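Local coordinates for protein BIS(5'-nucleosyl)-tetraphosphatase (Diadenosine tetraphosphatase), putative (Plasmodium falciparum, PDB 5CFI) that probably hydrolyses diadenosine tetraphosphate asymmetrically to ATP and AMP, as a member of the Nudix hydrolase family, at residues E31-K36 / T45-L50; T69-D74 / N106-I111; Y81-K86 / L136-K141. All blocks are in the same frame, centred on the assembly; numbering follows the deposited sequence.

Contact 1 (E31-K36 / T45-L50); sequences EFLFLK and TPPKGL
L35 has CG anti to its own carbonyl carbon (chi1 -38°) and an extended chain beyond it, which carries CD1 over to the ring of P47. L35 CD1 ends 3.9 Å from P47 CB, and the L35 chain runs across the P47 ring. F34 holds its ring beside P46, the two side chains alongside and heading in one direction. P46 CD sits over one face of the F34 ring, 4.1 Å from the centroid and 29° off the normal. This is a CH-pi contact. The nearest ring atom is F34 CE1, 3.7 Å from P46 CD. F34 CD1 lies against the T45 backbone.

L35 and T45 form an antiparallel hydrogen-bonded pair. L35 N donates to T45 O at 2.7 Å, and T45 N donates to L35 O at 3.1 Å. P47, level with L33 at the next hydrogen-bonded position, has no N-H to give, so the pairing stops after L35-T45. What follows is weaker: P46 CA makes a CH...O contact to L33 O at 3.5 Å. T45 OG1 bonds to P46 O at 2.9 Å, from above the carbonyl plane rather than along a lone pair. That bond joins the T45 hydroxyl to the carbonyl of the next residue.

Around the pair, F32 packs on helix 134-148, and L35 touches H116 and Y119 of strand 116-122. K48 N bonds to E68 OE1, which links the chain after the prolines to helix 57-69. The arrangement is a beta hairpin of strands 30-37 and 44-50. Its second strand is broken at P46-P47 and resumes towards G49, which matches the first glycine of the Nudix box, the sequence motif that marks this hydrolase family.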
loop_
_atom_site.group_PDB
_atom_site.type_symbol
_atom_site.label_atom_id
_atom_site.label_comp_id
_atom_site.label_asym_id
_atom_site.label_seq_id
_atom_site.Cartn_x
_atom_site.Cartn_y
_atom_site.Cartn_z
ATOM N N GLU B 31 8.049 5.872 -2.916
ATOM C CA GLU B 31 8.028 4.587 -2.230
ATOM C C GLU B 31 6.775 4.363 -1.387
ATOM O O GLU B 31 6.263 5.284 -0.759
ATOM C CB GLU B 31 9.277 4.442 -1.366
ATOM C CG GLU B 31 9.577 5.602 -0.442
ATOM C CD GLU B 31 10.930 5.431 0.222
ATOM O OE1 GLU B 31 11.754 4.675 -0.330
ATOM O OE2 GLU B 31 11.171 6.017 1.297
ATOM N N PHE B 32 6.318 3.108 -1.351
ATOM C CA PHE B 32 4.993 2.737 -0.838
ATOM C C PHE B 32 5.106 2.062 0.517
ATOM O O PHE B 32 6.085 1.397 0.792
ATOM C CB PHE B 32 4.299 1.831 -1.849
ATOM C CG PHE B 32 4.415 2.333 -3.261
ATOM C CD1 PHE B 32 5.523 2.012 -4.044
ATOM C CD2 PHE B 32 3.443 3.187 -3.791
ATOM C CE1 PHE B 32 5.646 2.512 -5.341
ATOM C CE2 PHE B 32 3.554 3.668 -5.083
ATOM C CZ PHE B 32 4.670 3.329 -5.864
ATOM N N LEU B 33 4.116 2.264 1.372
ATOM C CA LEU B 33 4.147 1.708 2.714
ATOM C C LEU B 33 3.688 0.262 2.716
ATOM O O LEU B 33 2.652 -0.069 2.160
ATOM C CB LEU B 33 3.264 2.536 3.649
ATOM C CG LEU B 33 3.123 1.959 5.058
ATOM C CD1 LEU B 33 4.501 1.708 5.661
ATOM C CD2 LEU B 33 2.271 2.896 5.935
ATOM N N PHE B 34 4.471 -0.611 3.326
ATOM C CA PHE B 34 4.127 -2.034 3.370
ATOM C C PHE B 34 4.249 -2.529 4.794
ATOM O O PHE B 34 5.258 -2.305 5.460
ATOM C CB PHE B 34 5.014 -2.835 2.420
ATOM C CG PHE B 34 4.467 -2.938 1.034
ATOM C CD1 PHE B 34 3.935 -4.136 0.571
ATOM C CD2 PHE B 34 4.465 -1.833 0.191
ATOM C CE1 PHE B 34 3.407 -4.237 -0.710
ATOM C CE2 PHE B 34 3.941 -1.919 -1.103
ATOM C CZ PHE B 34 3.396 -3.122 -1.547
ATOM N N LEU B 35 3.192 -3.152 5.281
ATOM C CA LEU B 35 3.211 -3.724 6.624
ATOM C C LEU B 35 3.372 -5.231 6.561
ATOM O O LEU B 35 2.824 -5.882 5.668
ATOM C CB LEU B 35 1.943 -3.354 7.357
ATOM C CG LEU B 35 1.493 -1.933 7.050
ATOM C CD1 LEU B 35 0.102 -1.746 7.594
ATOM C CD2 LEU B 35 2.477 -0.942 7.650
ATOM N N LYS B 36 4.151 -5.782 7.483
ATOM C CA LYS B 36 4.370 -7.229 7.522
ATOM C C LYS B 36 3.457 -7.902 8.531
ATOM O O LYS B 36 3.594 -7.673 9.739
ATOM C CB LYS B 36 5.813 -7.568 7.871
ATOM C CG LYS B 36 6.148 -9.000 7.496
ATOM C CD LYS B 36 7.373 -9.466 8.209
ATOM C CE LYS B 36 7.656 -10.912 7.919
ATOM N NZ LYS B 36 8.915 -11.280 8.581
ATOM N N THR B 45 1.965 -6.387 2.742
ATOM C CA THR B 45 0.952 -5.707 1.918
ATOM C C THR B 45 0.880 -4.231 2.274
ATOM O O THR B 45 1.434 -3.809 3.287
ATOM C CB THR B 45 -0.478 -6.305 2.102
ATOM O OG1 THR B 45 -0.946 -6.032 3.432
ATOM C CG2 THR B 45 -0.519 -7.806 1.807
ATOM N N PRO B 46 0.184 -3.436 1.454
ATOM C CA PRO B 46 -0.191 -2.105 1.953
ATOM C C PRO B 46 -1.282 -2.250 2.990
ATOM O O PRO B 46 -1.943 -3.294 3.017
ATOM C CB PRO B 46 -0.709 -1.383 0.707
ATOM C CG PRO B 46 -0.163 -2.150 -0.448
ATOM C CD PRO B 46 -0.112 -3.583 0.021
ATOM N N PRO B 47 -1.468 -1.237 3.845
ATOM C CA PRO B 47 -2.570 -1.237 4.815
ATOM C C PRO B 47 -3.919 -1.445 4.127
ATOM O O PRO B 47 -4.149 -0.858 3.092
ATOM C CB PRO B 47 -2.484 0.158 5.458
ATOM C CG PRO B 47 -1.514 0.925 4.649
ATOM C CD PRO B 47 -0.610 -0.053 3.987
ATOM N N LYS B 48 -4.787 -2.282 4.683
ATOM C CA LYS B 48 -6.039 -2.624 4.020
ATOM C C LYS B 48 -6.942 -3.343 5.022
ATOM O O LYS B 48 -6.502 -3.657 6.120
ATOM C CB LYS B 48 -5.780 -3.512 2.811
ATOM C CG LYS B 48 -5.187 -4.823 3.235
ATOM C CD LYS B 48 -4.745 -5.630 2.070
ATOM C CE LYS B 48 -4.050 -6.920 2.497
ATOM N NZ LYS B 48 -5.021 -7.874 2.942
ATOM N N GLY B 49 -8.194 -3.609 4.658
ATOM C CA GLY B 49 -9.108 -4.252 5.585
ATOM C C GLY B 49 -10.434 -4.624 4.954
ATOM O O GLY B 49 -10.660 -4.342 3.789
ATOM N N LEU B 50 -11.322 -5.242 5.726
ATOM C CA LEU B 50 -12.566 -5.773 5.165
ATOM C C LEU B 50 -13.650 -4.735 5.106
ATOM O O LEU B 50 -13.904 -4.039 6.080
ATOM C CB LEU B 50 -13.066 -6.965 5.975
ATOM C CG LEU B 50 -12.099 -8.140 5.894
ATOM C CD1 LEU B 50 -12.145 -8.934 7.181
ATOM C CD2 LEU B 50 -12.402 -8.999 4.660
#

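Contact 2 (T69-D74 / N106-I111); sequences TGINKD and NEENVI
E108 meets I71 through the apolar part of its chain. Its CG is anti to the backbone N (chi1 -165°) and comes to 4.0 Å from I71 CD1; I71 CG1 is about as close. E108 and I71 run alongside with opposed ends. The CG methylene packs on I71, and the bend at chi2 (67°) turns the E108 carboxylate off the line of the chain.

N109 takes part with its backbone. Its carbonyl O lies 4.2 Å from I71 CG1, and its CB points away from 69-74.

V110 is buried and uses both methyls. V110 CG1 approaches T69 CB at 4.2 Å, and V110 CG2 faces I71 CD1 at 4.4 Å. The T69 side chain beside it is held by polar bonds. T69 OG1 accepts from I71 N at 3.2 Å, an ST turn, and also bonds to T65 O one turn back in helix 57-69. At G70 the chain leaves helical angles with a positive phi. G70 and I71 match the closing Gly and hydrophobic residue of the Nudix box, so the loop 106-111 lies against the end of that motif. V110 and T69 both also touch L33 of strand 30-37, and I71 reaches L13 of strand 6-16.

I111 supplies the one hydrogen bond between the segments. I111 N donates to T69 O at 2.7 Å with an N-H...O angle of 158°. The donor is tilted from the carbonyl plane. The same carbonyl O touches the side chain at I111 CB, 3.5 Å away, and the rest of the I111 side chain heads off from 69-74. A CH...O contact from T69 CA to I111 O, at 3.1 Å, lies beside the bond.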
loop_
_atom_site.group_PDB
_atom_site.type_symbol
_atom_site.label_atom_id
_atom_site.label_comp_id
_atom_site.label_asym_id
_atom_site.label_seq_id
_atom_site.Cartn_x
_atom_site.Cartn_y
_atom_site.Cartn_z
ATOM N N THR B 69 -2.071 1.893 10.699
ATOM C CA THR B 69 -0.880 2.718 10.798
ATOM C C THR B 69 -0.944 3.937 11.677
ATOM O O THR B 69 0.056 4.520 11.971
ATOM C CB THR B 69 -0.458 3.245 9.440
ATOM O OG1 THR B 69 -1.432 4.158 8.988
ATOM C CG2 THR B 69 -0.356 2.159 8.463
ATOM N N GLY B 70 -2.121 4.333 12.091
ATOM C CA GLY B 70 -2.265 5.513 12.927
ATOM C C GLY B 70 -2.288 6.806 12.158
ATOM O O GLY B 70 -2.361 7.863 12.705
ATOM N N ILE B 71 -2.219 6.668 10.855
ATOM C CA ILE B 71 -2.236 7.772 9.906
ATOM C C ILE B 71 -3.637 8.055 9.426
ATOM O O ILE B 71 -4.277 7.181 8.829
ATOM C CB ILE B 71 -1.350 7.475 8.642
ATOM C CG1 ILE B 71 0.115 7.255 9.023
ATOM C CG2 ILE B 71 -1.480 8.595 7.585
ATOM C CD1 ILE B 71 1.030 6.994 7.824
ATOM N N ASN B 72 -4.101 9.276 9.650
ATOM C CA ASN B 72 -5.448 9.634 9.267
ATOM C C ASN B 72 -5.469 10.239 7.865
ATOM O O ASN B 72 -4.442 10.645 7.343
ATOM C CB ASN B 72 -6.042 10.592 10.298
ATOM C CG ASN B 72 -7.535 10.742 10.155
ATOM O OD1 ASN B 72 -8.225 9.810 9.748
ATOM N ND2 ASN B 72 -8.046 11.927 10.478
ATOM N N LYS B 73 -6.654 10.274 7.267
ATOM C CA LYS B 73 -6.912 10.857 5.942
ATOM C C LYS B 73 -6.384 12.283 5.754
ATOM O O LYS B 73 -6.000 12.675 4.651
ATOM C CB LYS B 73 -8.427 10.842 5.652
ATOM C CG LYS B 73 -8.884 11.844 4.595
ATOM C CD LYS B 73 -8.495 11.400 3.184
ATOM C CE LYS B 73 -8.730 12.542 2.161
ATOM N NZ LYS B 73 -7.640 13.591 2.121
ATOM N N ASP B 74 -6.361 13.054 6.833
ATOM C CA ASP B 74 -5.900 14.436 6.734
ATOM C C ASP B 74 -4.384 14.508 6.592
ATOM O O ASP B 74 -3.849 15.550 6.272
ATOM C CB ASP B 74 -6.360 15.256 7.949
ATOM C CG ASP B 74 -5.608 14.890 9.231
ATOM O OD1 ASP B 74 -5.031 13.775 9.304
ATOM O OD2 ASP B 74 -5.583 15.720 10.172
ATOM N N ASN B 106 6.301 14.030 4.445
ATOM C CA ASN B 106 7.101 12.885 4.053
ATOM C C ASN B 106 7.710 12.145 5.226
ATOM O O ASN B 106 8.357 11.120 5.037
ATOM C CB ASN B 106 8.215 13.332 3.122
ATOM C CG ASN B 106 8.359 12.431 1.927
ATOM O OD1 ASN B 106 7.586 12.519 0.972
ATOM N ND2 ASN B 106 9.330 11.532 1.980
ATOM N N GLU B 107 7.507 12.674 6.429
ATOM C CA GLU B 107 8.154 12.171 7.633
ATOM C C GLU B 107 7.125 11.711 8.637
ATOM O O GLU B 107 7.459 11.485 9.811
ATOM C CB GLU B 107 9.034 13.253 8.269
ATOM C CG GLU B 107 10.137 13.766 7.379
ATOM C CD GLU B 107 11.348 12.869 7.403
ATOM O OE1 GLU B 107 11.329 11.837 8.124
ATOM O OE2 GLU B 107 12.330 13.208 6.705
ATOM N N GLU B 108 5.873 11.627 8.175
ATOM C CA GLU B 108 4.776 11.064 8.952
ATOM C C GLU B 108 5.210 9.706 9.468
ATOM O O GLU B 108 5.843 8.922 8.750
ATOM C CB GLU B 108 3.513 10.948 8.095
ATOM C CG GLU B 108 2.213 10.704 8.849
ATOM C CD GLU B 108 1.764 11.875 9.718
ATOM O OE1 GLU B 108 1.957 13.042 9.328
ATOM O OE2 GLU B 108 1.196 11.627 10.803
ATOM N N ASN B 109 4.891 9.430 10.724
ATOM C CA ASN B 109 5.360 8.211 11.351
ATOM C C ASN B 109 4.287 7.123 11.429
ATOM O O ASN B 109 3.175 7.352 11.887
ATOM C CB ASN B 109 5.921 8.531 12.739
ATOM C CG ASN B 109 7.321 9.170 12.674
ATOM O OD1 ASN B 109 8.014 9.085 11.650
ATOM N ND2 ASN B 109 7.735 9.813 13.765
ATOM N N VAL B 110 4.650 5.936 10.950
ATOM C CA VAL B 110 3.812 4.752 11.024
ATOM C C VAL B 110 3.739 4.191 12.446
ATOM O O VAL B 110 4.767 3.957 13.096
ATOM C CB VAL B 110 4.339 3.658 10.073
ATOM C CG1 VAL B 110 3.544 2.362 10.197
ATOM C CG2 VAL B 110 4.332 4.164 8.646
ATOM N N ILE B 111 2.514 3.982 12.921
ATOM C CA ILE B 111 2.285 3.322 14.194
ATOM C C ILE B 111 1.531 2.010 13.948
ATOM O O ILE B 111 0.361 2.013 13.560
ATOM C CB ILE B 111 1.495 4.213 15.171
ATOM C CG1 ILE B 111 2.188 5.558 15.363
ATOM C CG2 ILE B 111 1.364 3.524 16.529
ATOM C CD1 ILE B 111 3.500 5.439 16.095
#

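Contact 3 (Y81-K86 / L136-K141); sequences YQKTLK and LADLLK
Strand 81-86 and helix 136-141 run antiparallel, at 172°, with axes 9.5 Å apart at closest approach; K83 and L139 have the nearest CA atoms. L139 makes the largest single share of the contact. With chi1 at 170° its chain points back from its own N, bringing CD1 between K83 and Y81. L139 CD1 is 3.5 Å from K83 CB. It also meets the Y81 ring at the edge, in plane, 3.8 Å from Y81 CE2. Y81 OH has a weak hydrogen bond to E142 OE1, further along the helix.

K83 runs its extended chain past L139 in the opposite direction and bends only at the end. K83 NZ comes to 3.3 Å from D138 CB. K83 NZ and D138 OD2 are 4.3 Å apart, too far for a salt bridge; NZ also has a weak hydrogen bond to S135 O. L85 CD1 and L136 CD2 touch at 3.7 Å, with the two side chains nearly perpendicular.

Strand 76-89 is paired with strand 92-103, whose Y98 also touches L139. Helix 134-148 also sends L136 and L140 to F34 of strand 30-37, so it covers parts of three strands: 76-89, 92-103 and 30-37.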
loop_
_atom_site.group_PDB
_atom_site.type_symbol
_atom_site.label_atom_id
_atom_site.label_comp_id
_atom_site.label_asym_id
_atom_site.label_seq_id
_atom_site.Cartn_x
_atom_site.Cartn_y
_atom_site.Cartn_z
ATOM N N TYR B 81 -5.523 7.379 -8.938
ATOM C CA TYR B 81 -5.150 6.048 -9.423
ATOM C C TYR B 81 -5.608 4.975 -8.451
ATOM O O TYR B 81 -5.471 5.121 -7.231
ATOM C CB TYR B 81 -3.626 5.918 -9.656
ATOM C CG TYR B 81 -3.218 4.476 -9.919
ATOM C CD1 TYR B 81 -3.280 3.939 -11.199
ATOM C CD2 TYR B 81 -2.824 3.644 -8.880
ATOM C CE1 TYR B 81 -2.950 2.627 -11.442
ATOM C CE2 TYR B 81 -2.503 2.319 -9.109
ATOM C CZ TYR B 81 -2.562 1.816 -10.395
ATOM O OH TYR B 81 -2.231 0.493 -10.632
ATOM N N GLN B 82 -6.117 3.873 -8.995
ATOM C CA GLN B 82 -6.514 2.737 -8.157
ATOM C C GLN B 82 -6.361 1.403 -8.872
ATOM O O GLN B 82 -6.202 1.343 -10.097
ATOM C CB GLN B 82 -7.963 2.896 -7.661
ATOM C CG GLN B 82 -9.043 2.813 -8.718
ATOM C CD GLN B 82 -10.445 2.786 -8.104
ATOM O OE1 GLN B 82 -10.969 3.816 -7.694
ATOM N NE2 GLN B 82 -11.049 1.596 -8.027
ATOM N N LYS B 83 -6.395 0.319 -8.109
ATOM C CA LYS B 83 -6.371 -0.986 -8.765
ATOM C C LYS B 83 -7.070 -2.037 -7.928
ATOM O O LYS B 83 -7.098 -1.956 -6.700
ATOM C CB LYS B 83 -4.934 -1.425 -9.061
ATOM C CG LYS B 83 -4.815 -2.524 -10.112
ATOM C CD LYS B 83 -3.422 -3.148 -10.136
ATOM C CE LYS B 83 -3.239 -4.030 -11.371
ATOM N NZ LYS B 83 -2.325 -5.202 -11.132
ATOM N N THR B 84 -7.641 -3.023 -8.602
ATOM C CA THR B 84 -8.260 -4.131 -7.906
ATOM C C THR B 84 -7.567 -5.456 -8.209
ATOM O O THR B 84 -7.424 -5.859 -9.358
ATOM C CB THR B 84 -9.745 -4.234 -8.252
ATOM O OG1 THR B 84 -10.409 -3.083 -7.725
ATOM C CG2 THR B 84 -10.354 -5.489 -7.631
ATOM N N LEU B 85 -7.143 -6.116 -7.144
ATOM C CA LEU B 85 -6.527 -7.425 -7.202
ATOM C C LEU B 85 -7.513 -8.540 -6.810
ATOM O O LEU B 85 -8.058 -8.535 -5.705
ATOM C CB LEU B 85 -5.304 -7.432 -6.286
ATOM C CG LEU B 85 -4.430 -6.210 -6.584
ATOM C CD1 LEU B 85 -3.245 -6.167 -5.658
ATOM C CD2 LEU B 85 -3.976 -6.226 -8.027
ATOM N N LYS B 86 -7.750 -9.486 -7.716
ATOM C CA LYS B 86 -8.622 -10.613 -7.407
ATOM C C LYS B 86 -7.791 -11.834 -7.033
ATOM O O LYS B 86 -6.881 -12.214 -7.767
ATOM C CB LYS B 86 -9.538 -10.945 -8.585
ATOM C CG LYS B 86 -10.541 -9.848 -8.930
ATOM C CD LYS B 86 -11.331 -10.181 -10.202
ATOM C CE LYS B 86 -12.257 -9.028 -10.612
ATOM N NZ LYS B 86 -12.966 -9.290 -11.906
ATOM N N LEU B 136 0.628 -7.506 -6.936
ATOM C CA LEU B 136 1.025 -6.371 -6.117
ATOM C C LEU B 136 2.236 -5.685 -6.721
ATOM O O LEU B 136 2.397 -4.473 -6.617
ATOM C CB LEU B 136 1.338 -6.807 -4.690
ATOM C CG LEU B 136 0.237 -6.574 -3.661
ATOM C CD1 LEU B 136 0.724 -6.899 -2.261
ATOM C CD2 LEU B 136 -0.208 -5.142 -3.748
ATOM N N ALA B 137 3.097 -6.466 -7.360
ATOM C CA ALA B 137 4.228 -5.895 -8.073
ATOM C C ALA B 137 3.706 -5.092 -9.246
ATOM O O ALA B 137 4.199 -4.007 -9.510
ATOM C CB ALA B 137 5.180 -6.973 -8.539
ATOM N N ASP B 138 2.709 -5.634 -9.945
ATOM C CA ASP B 138 2.044 -4.916 -11.029
ATOM C C ASP B 138 1.479 -3.616 -10.480
ATOM O O ASP B 138 1.624 -2.562 -11.103
ATOM C CB ASP B 138 0.915 -5.746 -11.668
ATOM C CG ASP B 138 1.430 -6.911 -12.538
ATOM O OD1 ASP B 138 2.650 -7.214 -12.540
ATOM O OD2 ASP B 138 0.596 -7.523 -13.242
ATOM N N LEU B 139 0.859 -3.697 -9.305
ATOM C CA LEU B 139 0.262 -2.524 -8.681
ATOM C C LEU B 139 1.296 -1.436 -8.458
ATOM O O LEU B 139 1.088 -0.268 -8.837
ATOM C CB LEU B 139 -0.391 -2.876 -7.348
ATOM C CG LEU B 139 -0.804 -1.629 -6.575
ATOM C CD1 LEU B 139 -1.936 -1.005 -7.310
ATOM C CD2 LEU B 139 -1.201 -1.937 -5.163
ATOM N N LEU B 140 2.404 -1.824 -7.836
ATOM C CA LEU B 140 3.504 -0.904 -7.597
ATOM C C LEU B 140 4.048 -0.324 -8.896
ATOM O O LEU B 140 4.304 0.875 -8.963
ATOM C CB LEU B 140 4.634 -1.593 -6.835
ATOM C CG LEU B 140 4.312 -2.050 -5.419
ATOM C CD1 LEU B 140 5.589 -2.282 -4.668
ATOM C CD2 LEU B 140 3.474 -1.013 -4.729
ATOM N N LYS B 141 4.217 -1.165 -9.917
ATOM C CA LYS B 141 4.734 -0.726 -11.214
ATOM C C LYS B 141 3.843 0.354 -11.840
ATOM O O LYS B 141 4.318 1.427 -12.226
ATOM C CB LYS B 141 4.849 -1.901 -12.178
ATOM C CG LYS B 141 5.966 -2.890 -11.875
ATOM C CD LYS B 141 6.043 -3.986 -12.950
ATOM C CE LYS B 141 7.277 -4.884 -12.759
ATOM N NZ LYS B 141 7.193 -5.725 -11.527
#

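Contact 1 lies near the centre of the chain, and the other two each touch it; the centres of contacts 2 and 3 are each about 12 Å from its own. L33 CD2 packs on V110 CG2 of contact 2 at 3.6 Å, and L35 reaches T69. F32 CD1 packs on L140 CD2 of contact 3 at 3.7 Å. Contacts 2 and 3 do not touch. They lie on opposite sides of the chain's centre, about 12 Å apart at their nearest atoms. The Nudix box, the probable catalytic motif, begins at G49, just past the touching residues of contact 1, and ends at G70-I71 in contact 2. Contact 3 packs helix 134-148 on strand 76-89.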